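Local coordinates for inosine-uridine preferring nucleoside hydrolase family protein (Bacillus anthracis, PDB 2C40) that belongs to the inosine-uridine preferring nucleoside hydrolase family and binds a calcium ion together with alpha-D-ribofuranose in one pocket, at residues G153-A158 with G277-T282; V262-S267 with P287-Y292. All blocks are in the same frame, centred on the assembly; numbering follows the deposited sequence.

Contact 1: G153-A158 with G277-T282; sequences GTFRTA and GRTVET
Thr279 reaches from a short edge strand into the 153-158 loop, where its side chain meets Gly153, Thr154 and Phe155. The CB lies against the ring of Phe155, 3.9 Å from CE2, and the two side chains cross at about a right angle. With chi1 at 52°, OG1 is tucked between the backbone N and the carbonyl carbon, which carries it to the loop backbone. There OG1 donates a hydrogen bond to Thr154 O at 2.7 Å, approaching from above the carbonyl plane, 47° out of it. The same oxygen also hovers over one face of the Phe155 ring, offset toward its rim. The methyl CG2 rests 4.0 Å from Gly153 CA. Thr154 O is gripped a second time by a water, which donates to it (2.8 Å) and accepts from Thr279 N (3.0 Å), so Thr154 O is held by the Thr279 side chain and, through the water, by Thr279 N. Further along, Phe155 CD2 comes to 3.8 Å from Glu281 N, which sits at the ring edge. Glu197 holds both Thr154 OG1 and Phe155 N, while Glu171, a residue of the ribofuranose pocket, accepts from Gly153 N. The loop leaves strand 145-151 and leads toward helix 172-176; Phe155 also packs on Ile265 and Ser267 of strand 261-269, the sheet neighbour of strand 279-281.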
loop_
_atom_site.group_PDB
_atom_site.type_symbol
_atom_site.label_atom_id
_atom_site.label_comp_id
_atom_site.label_asym_id
_atom_site.label_seq_id
_atom_site.Cartn_x
_atom_site.Cartn_y
_atom_site.Cartn_z
ATOM N N GLY A 153 14.135 4.185 -21.411
ATOM C CA GLY A 153 13.977 4.917 -22.662
ATOM C C GLY A 153 12.577 4.864 -23.212
ATOM O O GLY A 153 11.737 4.120 -22.712
ATOM N N THR A 154 12.363 5.699 -24.228
ATOM C CA THR A 154 11.179 5.675 -25.076
ATOM C C THR A 154 11.465 6.425 -26.392
ATOM O O THR A 154 12.291 7.373 -26.445
ATOM C CB THR A 154 9.912 6.265 -24.330
ATOM O OG1 THR A 154 8.734 6.093 -25.108
ATOM C CG2 THR A 154 10.071 7.768 -23.971
ATOM N N PHE A 155 10.801 5.974 -27.448
ATOM C CA PHE A 155 10.926 6.592 -28.779
ATOM C C PHE A 155 9.600 7.188 -29.243
ATOM O O PHE A 155 9.517 7.710 -30.341
ATOM C CB PHE A 155 11.543 5.610 -29.806
ATOM C CG PHE A 155 12.926 5.110 -29.399
ATOM C CD1 PHE A 155 13.073 3.897 -28.761
ATOM C CD2 PHE A 155 14.044 5.863 -29.637
ATOM C CE1 PHE A 155 14.301 3.463 -28.355
ATOM C CE2 PHE A 155 15.299 5.442 -29.234
ATOM C CZ PHE A 155 15.433 4.235 -28.601
ATOM N N ARG A 156 8.602 7.186 -28.367
ATOM C CA ARG A 156 7.442 8.085 -28.517
ATOM C C ARG A 156 7.817 9.541 -28.243
ATOM O O ARG A 156 8.838 9.833 -27.600
ATOM C CB ARG A 156 6.351 7.746 -27.528
ATOM C CG ARG A 156 5.663 6.410 -27.759
ATOM C CD ARG A 156 5.134 5.956 -26.445
ATOM N NE ARG A 156 4.150 4.896 -26.494
ATOM C CZ ARG A 156 3.672 4.313 -25.398
ATOM N NH1 ARG A 156 4.109 4.679 -24.214
ATOM N NH2 ARG A 156 2.769 3.342 -25.486
ATOM N N THR A 157 6.948 10.439 -28.700
ATOM C CA THR A 157 7.093 11.887 -28.481
ATOM C C THR A 157 7.003 12.343 -27.012
ATOM O O THR A 157 7.473 13.424 -26.672
ATOM C CB THR A 157 6.069 12.665 -29.275
ATOM O OG1 THR A 157 4.795 12.056 -29.086
ATOM C CG2 THR A 157 6.441 12.631 -30.748
ATOM N N ALA A 158 6.389 11.533 -26.152
ATOM C CA ALA A 158 6.349 11.842 -24.739
ATOM C C ALA A 158 6.637 10.629 -23.906
ATOM O O ALA A 158 6.270 9.506 -24.291
ATOM C CB ALA A 158 4.981 12.432 -24.359
ATOM N N GLY A 277 17.917 12.876 -20.733
ATOM C CA GLY A 277 17.328 11.551 -20.609
ATOM C C GLY A 277 16.589 11.056 -21.847
ATOM O O GLY A 277 16.339 9.856 -21.980
ATOM N N ARG A 278 16.238 11.962 -22.762
ATOM C CA ARG A 278 15.599 11.563 -24.032
ATOM C C ARG A 278 16.475 10.620 -24.874
ATOM O O ARG A 278 17.638 10.883 -25.087
ATOM C CB ARG A 278 15.221 12.792 -24.882
ATOM C CG ARG A 278 14.128 12.517 -25.942
ATOM C CD ARG A 278 14.095 13.572 -27.007
ATOM N NE ARG A 278 13.601 14.884 -26.557
ATOM C CZ ARG A 278 13.615 15.966 -27.345
ATOM N NH1 ARG A 278 14.052 15.878 -28.581
ATOM N NH2 ARG A 278 13.171 17.133 -26.916
ATOM N N THR A 279 15.866 9.522 -25.339
ATOM C CA THR A 279 16.458 8.597 -26.264
ATOM C C THR A 279 15.834 8.849 -27.617
ATOM O O THR A 279 14.598 8.935 -27.740
ATOM C CB THR A 279 16.186 7.136 -25.848
ATOM O OG1 THR A 279 14.782 6.942 -25.640
ATOM C CG2 THR A 279 16.965 6.763 -24.592
ATOM N N VAL A 280 16.698 8.944 -28.634
ATOM C CA VAL A 280 16.347 9.431 -29.956
ATOM C C VAL A 280 16.968 8.493 -31.006
ATOM O O VAL A 280 18.154 8.223 -30.948
ATOM C CB VAL A 280 16.909 10.887 -30.177
ATOM C CG1 VAL A 280 16.561 11.413 -31.553
ATOM C CG2 VAL A 280 16.405 11.833 -29.116
ATOM N N GLU A 281 16.169 8.018 -31.961
ATOM C CA GLU A 281 16.694 7.201 -33.055
ATOM C C GLU A 281 17.379 8.112 -34.083
ATOM O O GLU A 281 16.757 9.054 -34.552
ATOM C CB GLU A 281 15.586 6.373 -33.711
ATOM C CG GLU A 281 16.101 5.570 -34.909
ATOM C CD GLU A 281 15.046 4.791 -35.690
ATOM O OE1 GLU A 281 15.454 4.086 -36.659
ATOM O OE2 GLU A 281 13.848 4.888 -35.352
ATOM N N THR A 282 18.653 7.839 -34.367
ATOM C CA THR A 282 19.492 8.632 -35.267
ATOM C C THR A 282 20.240 7.645 -36.134
ATOM O O THR A 282 20.672 6.628 -35.611
ATOM C CB THR A 282 20.629 9.405 -34.533
ATOM O OG1 THR A 282 20.228 9.866 -33.243
ATOM C CG2 THR A 282 21.069 10.600 -35.372
HETATM O O HOH W 1 12.947 9.320 -24.557
#

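Contact 2: V262-S267 with P287-Y292; sequences VQTINS and PVHVVY
Strands 262-267 and 287-292 pair antiparallel through four backbone hydrogen bonds, two within the Gln263-Val290 pair and two within the Ile265-Val288 pair. The bond from Ile265 N to Val288 O is 2.8 Å long, that from Val290 N to Gln263 O 2.9 Å. Thr264-His289 lies between these pairs, with Val262-Val291 and Asn266-Pro287 beyond them, all three non-hydrogen-bonded. Here CA-H groups turn to carbonyl oxygens across the gap, as in Thr264 CA to Val288 O (3.2 Å). The segment directions are 146° apart, a clear twist away from exact antiparallel.

One polar side-chain pair crosses the strands. Thr264 and His289 run side by side, and OG1 of the threonine lies in the imidazole plane, hydrogen-bonded at 2.6 Å to His289 ND1. The other ring nitrogen, NE2, is hydrogen-bonded to Glu190, so partners at both nitrogens should fix the ring's rotation.

Apolar contacts occupy both faces. Beside the histidine, Val262 places CG1 next to His289 CB and sends CG2 to Val291 CG2 at 3.8 Å. On the face carrying Gln263 and Val288, Ile265 CG1 meets Val290 CG2.

A ring edge and a water complete the far end. Tyr292, its chi1 of 71° folding the ring back over its own backbone, presents CE1 edge-on to Gln263 N (3.6 Å). The water links Tyr292 OH with Val262 O, to which it donates.

Strand 286-292 is bonded on its other side to the parallel strand 191-194. The pairing thus marks the switch from parallel to antiparallel order in the mixed, helix-flanked sheet of the nucleoside hydrolase fold.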
loop_
_atom_site.group_PDB
_atom_site.type_symbol
_atom_site.label_atom_id
_atom_site.label_comp_id
_atom_site.label_asym_id
_atom_site.label_seq_id
_atom_site.Cartn_x
_atom_site.Cartn_y
_atom_site.Cartn_z
ATOM N N VAL A 262 12.500 -8.217 -31.373
ATOM C CA VAL A 262 13.449 -7.142 -31.187
ATOM C C VAL A 262 13.752 -6.483 -32.563
ATOM O O VAL A 262 13.969 -7.180 -33.553
ATOM C CB VAL A 262 14.706 -7.712 -30.525
ATOM C CG1 VAL A 262 15.918 -6.914 -30.869
ATOM C CG2 VAL A 262 14.527 -7.744 -29.025
ATOM N N GLN A 263 13.733 -5.146 -32.595
ATOM C CA GLN A 263 14.181 -4.377 -33.751
ATOM C C GLN A 263 15.415 -3.584 -33.334
ATOM O O GLN A 263 15.394 -2.806 -32.372
ATOM C CB GLN A 263 13.094 -3.421 -34.297
ATOM C CG GLN A 263 12.470 -3.855 -35.646
ATOM C CD GLN A 263 13.379 -3.652 -36.853
ATOM O OE1 GLN A 263 14.601 -3.643 -36.746
ATOM N NE2 GLN A 263 12.774 -3.448 -38.005
ATOM N N THR A 264 16.490 -3.799 -34.066
ATOM C CA THR A 264 17.712 -3.053 -33.866
ATOM C C THR A 264 17.532 -1.675 -34.466
ATOM O O THR A 264 17.186 -1.550 -35.638
ATOM C CB THR A 264 18.890 -3.768 -34.515
ATOM O OG1 THR A 264 19.029 -5.050 -33.888
ATOM C CG2 THR A 264 20.182 -2.944 -34.363
ATOM N N ILE A 265 17.728 -0.658 -33.641
ATOM C CA ILE A 265 17.722 0.722 -34.094
ATOM C C ILE A 265 18.972 1.398 -33.545
ATOM O O ILE A 265 19.509 0.929 -32.568
ATOM C CB ILE A 265 16.391 1.486 -33.729
ATOM C CG1 ILE A 265 16.294 1.833 -32.261
ATOM C CG2 ILE A 265 15.099 0.718 -34.215
ATOM C CD1 ILE A 265 15.581 3.176 -32.059
ATOM N N ASN A 266 19.447 2.445 -34.228
ATOM C CA ASN A 266 20.577 3.255 -33.787
ATOM C C ASN A 266 20.057 4.462 -33.031
ATOM O O ASN A 266 19.088 5.113 -33.461
ATOM C CB ASN A 266 21.442 3.732 -34.956
ATOM C CG ASN A 266 22.122 2.593 -35.691
ATOM O OD1 ASN A 266 22.538 1.591 -35.109
ATOM N ND2 ASN A 266 22.195 2.732 -36.977
ATOM N N SER A 267 20.764 4.793 -31.955
ATOM C CA SER A 267 20.208 5.611 -30.893
ATOM C C SER A 267 21.265 6.469 -30.216
ATOM O O SER A 267 22.421 6.083 -30.147
ATOM C CB SER A 267 19.530 4.681 -29.857
ATOM O OG SER A 267 18.631 5.416 -29.051
ATOM N N PRO A 287 23.810 0.960 -31.910
ATOM C CA PRO A 287 22.780 -0.070 -31.981
ATOM C C PRO A 287 22.199 -0.532 -30.636
ATOM O O PRO A 287 22.920 -0.837 -29.664
ATOM C CB PRO A 287 23.480 -1.203 -32.735
ATOM C CG PRO A 287 24.938 -0.974 -32.469
ATOM C CD PRO A 287 25.098 0.479 -32.467
ATOM N N VAL A 288 20.877 -0.582 -30.634
ATOM C CA VAL A 288 20.098 -0.965 -29.500
ATOM C C VAL A 288 18.981 -1.853 -30.049
ATOM O O VAL A 288 18.385 -1.561 -31.073
ATOM C CB VAL A 288 19.640 0.324 -28.718
ATOM C CG1 VAL A 288 18.394 0.178 -28.105
ATOM C CG2 VAL A 288 20.675 0.692 -27.646
ATOM N N HIS A 289 18.727 -2.950 -29.348
ATOM C CA HIS A 289 17.743 -3.966 -29.722
ATOM C C HIS A 289 16.470 -3.779 -28.893
ATOM O O HIS A 289 16.373 -4.178 -27.750
ATOM C CB HIS A 289 18.370 -5.351 -29.516
ATOM C CG HIS A 289 19.725 -5.485 -30.145
ATOM N ND1 HIS A 289 19.909 -5.545 -31.509
ATOM C CD2 HIS A 289 20.963 -5.529 -29.598
ATOM C CE1 HIS A 289 21.199 -5.635 -31.773
ATOM N NE2 HIS A 289 21.859 -5.619 -30.631
ATOM N N VAL A 290 15.492 -3.151 -29.511
ATOM C CA VAL A 290 14.310 -2.677 -28.857
ATOM C C VAL A 290 13.195 -3.727 -28.886
ATOM O O VAL A 290 12.782 -4.195 -29.944
ATOM C CB VAL A 290 13.821 -1.336 -29.509
ATOM C CG1 VAL A 290 12.552 -0.837 -28.817
ATOM C CG2 VAL A 290 14.896 -0.261 -29.403
ATOM N N VAL A 291 12.692 -4.075 -27.711
ATOM C CA VAL A 291 11.702 -5.123 -27.620
ATOM C C VAL A 291 10.372 -4.574 -28.141
ATOM O O VAL A 291 10.044 -3.403 -27.913
ATOM C CB VAL A 291 11.591 -5.640 -26.195
ATOM C CG1 VAL A 291 10.363 -6.560 -25.995
ATOM C CG2 VAL A 291 12.879 -6.364 -25.833
ATOM N N TYR A 292 9.634 -5.403 -28.876
ATOM C CA TYR A 292 8.253 -5.109 -29.224
ATOM C C TYR A 292 7.452 -6.398 -29.427
ATOM O O TYR A 292 7.997 -7.502 -29.404
ATOM C CB TYR A 292 8.197 -4.215 -30.455
ATOM C CG TYR A 292 8.589 -4.898 -31.733
ATOM C CD1 TYR A 292 9.902 -5.217 -31.980
ATOM C CD2 TYR A 292 7.635 -5.220 -32.685
ATOM C CE1 TYR A 292 10.283 -5.857 -33.181
ATOM C CE2 TYR A 292 7.998 -5.876 -33.908
ATOM C CZ TYR A 292 9.331 -6.187 -34.132
ATOM O OH TYR A 292 9.738 -6.796 -35.297
HETATM O O HOH W 2 12.733 -6.989 -36.304
#

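Overall arrangement
From the N terminus, the chain first completes the parallel strands up to 145-151 and enters the 153-158 loop. It then passes through 191-194 and several helices, lays down 262-267, and reaches 277-282, where contact 1 closes a loop of 118 residues. A short turn later 287-292 returns to 262-267, and contact 2 closes a loop of only 19 residues that contains strand 279-281. The segments alternate, so the two closures cross. They touch directly: Thr282 N probably bonds Asn266 O. Together they tie a loop beside the ribofuranose pocket to the antiparallel end of the sheet.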